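Retropepsin-like aspartic endopeptidase domain-containing protein (PDB 2PMA) is of unknown function but is probably a protease, with a retropepsin-like aspartic endopeptidase domain also classed as a putative ATP-dependent zinc protease. Local coordinates at residues 5-9 and 21-25; 33-38 and 50-54. All coordinates share one frame; numbering follows the deposited sequence. Where two conformers were deposited one is given.

In the fold
The chain starts with strand 3-6, which pairs in parallel with strand 133-136 near the C terminus. Strand 8-13 then turns back as strand 18-24. Contact 1 closes this first hairpin between 5-9 and 21-25, and brings the end of strand 3-6 against strand 18-24. The chain then runs into strand 31-43 and returns as strand 46-55. Contact 2 closes this second hairpin between 33-38 and 50-54. The two loops follow in series and neither encloses nor crosses the other. The centres of contact 1 and contact 2 are about 21 Å apart, and the nearest atoms of contact 1 and contact 2 about 7 Å. Strand 121-123 links them, pairing with both 18-24 and 31-43.

Contact 1. Residues 5-9 and 21-25; sequences YGYVE and SAKLD
Leu-24 meets Tyr-5 and Glu-9 with its two methyl branches. With CG anti to the carbonyl carbon (chi1 -80°), these branches turn toward residues 5-9. Leu-24 CD2 lies 3.5 Å from Tyr-5 CB, beside the root of the ring. Leu-24 CD1 comes within 4.0 Å of Glu-9 CG, and there the two side chains lie at a slant. Leu-123 of strand 121-123 also packs on Leu-24.

The backbone bonds are those of an antiparallel hairpin, strands 8-13 and 18-24. Glu-9 and Ala-22 form the hydrogen-bonded pair, with Glu-9 N to Ala-22 O at 3.0 Å and Ala-22 N to Glu-9 O at 2.8 Å. Val-8 and Lys-23 form the next, non-hydrogen-bonded pair. Past it, Leu-24 N reaches Tyr-7 O at 2.8 Å, with the donor 41° out of the carbonyl plane. The second arm leads into Asp-25, which opens an Asp-Thr-Gly sequence like that of retropepsin active sites, consistent with the family name.

Among polar side chains, Glu-9 reaches back past Tyr-7 toward strand 3-6. Its chain bends at chi2 (-70°), and Glu-9 OE2 takes Gly-6 N at 2.7 Å through the anti lone pair. Thr-142 OG1 also bonds OE2, and Thr-143 N bonds OE1.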
loop_
_atom_site.group_PDB
_atom_site.type_symbol
_atom_site.label_atom_id
_atom_site.label_comp_id
_atom_site.label_asym_id
_atom_site.label_seq_id
_atom_site.Cartn_x
_atom_site.Cartn_y
_atom_site.Cartn_z
ATOM N N TYR A 5 -11.508 8.997 8.261
ATOM C CA TYR A 5 -10.064 9.296 8.115
ATOM C C TYR A 5 -9.867 10.571 7.322
ATOM O O TYR A 5 -10.801 11.016 6.640
ATOM C CB TYR A 5 -9.422 8.142 7.346
ATOM C CG TYR A 5 -9.548 6.831 8.080
ATOM C CD1 TYR A 5 -8.816 6.603 9.249
ATOM C CD2 TYR A 5 -10.396 5.816 7.603
ATOM C CE1 TYR A 5 -8.934 5.386 9.965
ATOM C CE2 TYR A 5 -10.511 4.587 8.301
ATOM C CZ TYR A 5 -9.773 4.388 9.466
ATOM O OH TYR A 5 -9.875 3.206 10.169
ATOM N N GLY A 6 -8.691 11.197 7.420
ATOM C CA GLY A 6 -8.396 12.308 6.498
ATOM C C GLY A 6 -7.866 11.783 5.145
ATOM O O GLY A 6 -7.702 10.561 4.939
ATOM N N TYR A 7 -7.573 12.689 4.212
ATOM C CA TYR A 7 -7.091 12.240 2.916
ATOM C C TYR A 7 -5.599 11.852 2.923
ATOM O O TYR A 7 -5.118 11.245 1.958
ATOM C CB TYR A 7 -7.409 13.232 1.805
ATOM C CG TYR A 7 -6.392 14.340 1.646
ATOM C CD1 TYR A 7 -6.423 15.467 2.470
ATOM C CD2 TYR A 7 -5.423 14.273 0.635
ATOM C CE1 TYR A 7 -5.490 16.500 2.307
ATOM C CE2 TYR A 7 -4.492 15.267 0.469
ATOM C CZ TYR A 7 -4.516 16.372 1.301
ATOM O OH TYR A 7 -3.581 17.350 1.098
ATOM N N VAL A 8 -4.876 12.224 3.991
ATOM C CA VAL A 8 -3.518 11.711 4.203
ATOM C C VAL A 8 -3.473 11.161 5.596
ATOM O O VAL A 8 -3.968 11.799 6.523
ATOM C CB VAL A 8 -2.419 12.794 4.088
ATOM C CG1 VAL A 8 -1.040 12.141 4.197
ATOM C CG2 VAL A 8 -2.521 13.538 2.798
ATOM N N GLU A 9 -2.884 9.976 5.751
ATOM C CA GLU A 9 -2.750 9.331 7.059
ATOM C C GLU A 9 -1.397 8.660 7.121
ATOM O O GLU A 9 -0.856 8.294 6.097
ATOM C CB GLU A 9 -3.821 8.238 7.249
ATOM C CG GLU A 9 -5.296 8.750 7.356
ATOM C CD GLU A 9 -5.573 9.497 8.652
ATOM O OE1 GLU A 9 -4.748 9.444 9.596
ATOM O OE2 GLU A 9 -6.633 10.151 8.746
ATOM N N SER A 21 3.629 8.074 4.826
ATOM C CA SER A 21 2.424 8.888 4.522
ATOM C C SER A 21 1.658 8.222 3.393
ATOM O O SER A 21 2.250 7.840 2.371
ATOM C CB SER A 21 2.836 10.303 4.102
ATOM O OG SER A 21 3.197 11.006 5.249
ATOM N N ALA A 22 0.355 8.033 3.577
ATOM C CA ALA A 22 -0.462 7.354 2.590
ATOM C C ALA A 22 -1.567 8.334 2.191
ATOM O O ALA A 22 -2.122 9.016 3.055
ATOM C CB ALA A 22 -1.082 6.081 3.191
ATOM N N LYS A 23 -1.855 8.435 0.905
ATOM C CA LYS A 23 -3.000 9.209 0.468
ATOM C C LYS A 23 -4.190 8.283 0.330
ATOM O O LYS A 23 -4.088 7.201 -0.245
ATOM C CB LYS A 23 -2.718 9.926 -0.863
ATOM C CG LYS A 23 -3.867 10.827 -1.313
ATOM C CD LYS A 23 -3.428 11.847 -2.331
ATOM C CE LYS A 23 -3.189 11.169 -3.672
ATOM N NZ LYS A 23 -3.061 12.239 -4.745
ATOM N N LEU A 24 -5.329 8.693 0.887
ATOM C CA LEU A 24 -6.563 7.903 0.771
ATOM C C LEU A 24 -7.366 8.534 -0.368
ATOM O O LEU A 24 -7.798 9.695 -0.278
ATOM C CB LEU A 24 -7.339 7.927 2.092
ATOM C CG LEU A 24 -6.854 6.963 3.186
ATOM C CD1 LEU A 24 -5.442 7.304 3.642
ATOM C CD2 LEU A 24 -7.822 7.010 4.398
ATOM N N ASP A 25 -7.512 7.764 -1.448
ATOM C CA ASP A 25 -7.895 8.277 -2.752
ATOM C C ASP A 25 -9.160 7.560 -3.203
ATOM O O ASP A 25 -9.100 6.460 -3.738
ATOM C CB ASP A 25 -6.757 7.987 -3.745
ATOM C CG ASP A 25 -7.003 8.563 -5.134
ATOM O OD1 ASP A 25 -8.109 9.031 -5.435
ATOM O OD2 ASP A 25 -6.051 8.584 -5.938
#

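Contact 2. Residues 33-38 and 50-54; sequences LHAVNI and RFTVP
Phe-51 and Leu-33 reach each other through different first torsions. Phe-51 CG stands between its backbone N and carbonyl carbon (chi1 59°), whereas Leu-33 CG is anti to its backbone N (chi1 173°). The leucine thus lies athwart the phenylalanine side chain, with Leu-33 CD2 4.0 Å from Phe-51 CE2. The contact belongs to the antiparallel hairpin of strands 31-43 and 46-55, part of the main sheet of this retropepsin-like fold.

Leu-33 CD2 also touches Val-53 CG2, at 3.8 Å. Ala-35 CB lies 3.6 Å from Phe-51 CD2, and Ile-38 CG1 packs on Phe-51 CB. Leu-111 of strand 103-112 touches Ala-35, Ile-38 and Phe-51, and Val-94 of strand 90-100 also meets Phe-51. The Phe-51 side is therefore buried against other strands.

Val-36 and Thr-52 point to the other face of the sheet. They are the hydrogen-bonded pair, joined by Val-36 N to Thr-52 O at 2.8 Å and Thr-52 N to Val-36 O at 2.9 Å. Near them, Pro-54 CG packs 3.9 Å from His-34 CE1.

Asn-37 has left-handed backbone angles, and there the chain turns a corner. Beyond it, Ile-38 CA approaches Arg-50 O at 3.2 Å in a CA-H...O contact. A water bridges the two strands here: it donates to Asn-37 O at 2.8 Å and also bonds Thr-52 OG1.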
loop_
_atom_site.group_PDB
_atom_site.type_symbol
_atom_site.label_atom_id
_atom_site.label_comp_id
_atom_site.label_asym_id
_atom_site.label_seq_id
_atom_site.Cartn_x
_atom_site.Cartn_y
_atom_site.Cartn_z
ATOM N N LEU A 33 1.974 1.181 -4.338
ATOM C CA LEU A 33 3.137 1.443 -3.519
ATOM C C LEU A 33 4.362 1.476 -4.421
ATOM O O LEU A 33 4.582 0.527 -5.214
ATOM C CB LEU A 33 3.306 0.268 -2.528
ATOM C CG LEU A 33 4.574 0.234 -1.648
ATOM C CD1 LEU A 33 4.658 1.444 -0.637
ATOM C CD2 LEU A 33 4.636 -1.079 -0.840
ATOM N N HIS A 34 5.165 2.530 -4.333
ATOM C CA HIS A 34 6.390 2.536 -5.151
ATOM C C HIS A 34 7.398 1.526 -4.605
ATOM O O HIS A 34 7.742 1.528 -3.410
ATOM C CB HIS A 34 7.002 3.922 -5.266
ATOM C CG HIS A 34 8.279 3.931 -6.057
ATOM N ND1 HIS A 34 9.444 4.484 -5.579
ATOM C CD2 HIS A 34 8.586 3.385 -7.260
ATOM C CE1 HIS A 34 10.406 4.329 -6.478
ATOM N NE2 HIS A 34 9.920 3.646 -7.496
ATOM N N ALA A 35 7.866 0.641 -5.474
ATOM C CA ALA A 35 8.765 -0.391 -5.039
ATOM C C ALA A 35 9.716 -0.614 -6.201
ATOM O O ALA A 35 9.362 -0.422 -7.375
ATOM C CB ALA A 35 8.013 -1.704 -4.708
ATOM N N VAL A 36 10.924 -0.970 -5.859
ATOM C CA VAL A 36 11.990 -1.275 -6.877
ATOM C C VAL A 36 12.628 -2.661 -6.666
ATOM O O VAL A 36 12.409 -3.287 -5.619
ATOM C CB VAL A 36 13.075 -0.171 -6.861
ATOM C CG1 VAL A 36 12.430 1.215 -7.142
ATOM C CG2 VAL A 36 13.770 -0.107 -5.496
ATOM N N ASN A 37 13.417 -3.140 -7.641
ATOM C CA ASN A 37 14.178 -4.385 -7.477
ATOM C C ASN A 37 13.273 -5.590 -7.222
ATOM O O ASN A 37 13.492 -6.381 -6.290
ATOM C CB ASN A 37 15.212 -4.238 -6.328
ATOM C CG ASN A 37 16.204 -3.079 -6.555
ATOM O OD1 ASN A 37 16.704 -2.464 -5.603
ATOM N ND2 ASN A 37 16.488 -2.791 -7.801
ATOM N N ILE A 38 12.231 -5.718 -8.032
ATOM C CA ILE A 38 11.203 -6.713 -7.781
ATOM C C ILE A 38 11.634 -8.053 -8.380
ATOM O O ILE A 38 12.009 -8.094 -9.545
ATOM C CB ILE A 38 9.874 -6.213 -8.366
ATOM C CG1 ILE A 38 9.524 -4.850 -7.715
ATOM C CG2 ILE A 38 8.759 -7.266 -8.168
ATOM C CD1 ILE A 38 8.481 -3.993 -8.534
ATOM N N ARG A 50 9.643 -10.529 -4.032
ATOM C CA ARG A 50 10.502 -9.778 -3.110
ATOM C C ARG A 50 10.673 -8.415 -3.748
ATOM O O ARG A 50 10.865 -8.306 -4.973
ATOM C CB ARG A 50 11.856 -10.464 -2.985
ATOM C CG ARG A 50 12.820 -9.819 -2.009
ATOM C CD ARG A 50 14.189 -10.570 -2.054
ATOM N NE ARG A 50 14.044 -11.923 -1.498
ATOM C CZ ARG A 50 14.690 -13.008 -1.927
ATOM N NH1 ARG A 50 15.538 -12.939 -2.962
ATOM N NH2 ARG A 50 14.481 -14.180 -1.326
ATOM N N PHE A 51 10.589 -7.369 -2.937
ATOM C CA PHE A 51 10.720 -6.033 -3.464
ATOM C C PHE A 51 11.249 -5.085 -2.404
ATOM O O PHE A 51 11.151 -5.367 -1.182
ATOM C CB PHE A 51 9.339 -5.538 -3.999
ATOM C CG PHE A 51 8.230 -5.500 -2.954
ATOM C CD1 PHE A 51 7.434 -6.639 -2.687
ATOM C CD2 PHE A 51 7.961 -4.313 -2.258
ATOM C CE1 PHE A 51 6.400 -6.605 -1.748
ATOM C CE2 PHE A 51 6.952 -4.252 -1.308
ATOM C CZ PHE A 51 6.137 -5.395 -1.043
ATOM N N THR A 52 11.782 -3.970 -2.879
ATOM C CA THR A 52 12.316 -2.935 -1.981
ATOM C C THR A 52 11.393 -1.737 -2.006
ATOM O O THR A 52 10.994 -1.223 -3.101
ATOM C CB THR A 52 13.773 -2.638 -2.421
ATOM O OG1 THR A 52 14.534 -3.825 -2.182
ATOM C CG2 THR A 52 14.406 -1.465 -1.645
ATOM N N VAL A 53 11.098 -1.190 -0.826
ATOM C CA VAL A 53 10.607 0.179 -0.756
ATOM C C VAL A 53 11.720 1.176 -0.394
ATOM O O VAL A 53 12.266 1.116 0.715
ATOM C CB VAL A 53 9.468 0.277 0.304
ATOM C CG1 VAL A 53 8.925 1.753 0.422
ATOM C CG2 VAL A 53 8.358 -0.744 -0.040
ATOM N N PRO A 54 12.052 2.109 -1.310
ATOM C CA PRO A 54 13.110 3.095 -1.026
ATOM C C PRO A 54 12.542 4.286 -0.256
ATOM O O PRO A 54 11.407 4.696 -0.505
ATOM C CB PRO A 54 13.607 3.518 -2.417
ATOM C CG PRO A 54 12.412 3.241 -3.365
ATOM C CD PRO A 54 11.506 2.201 -2.689
HETATM O O HOH W 1 16.987 -3.518 -3.313
HETATM O O HOH W 2 14.098 -6.424 -3.574
#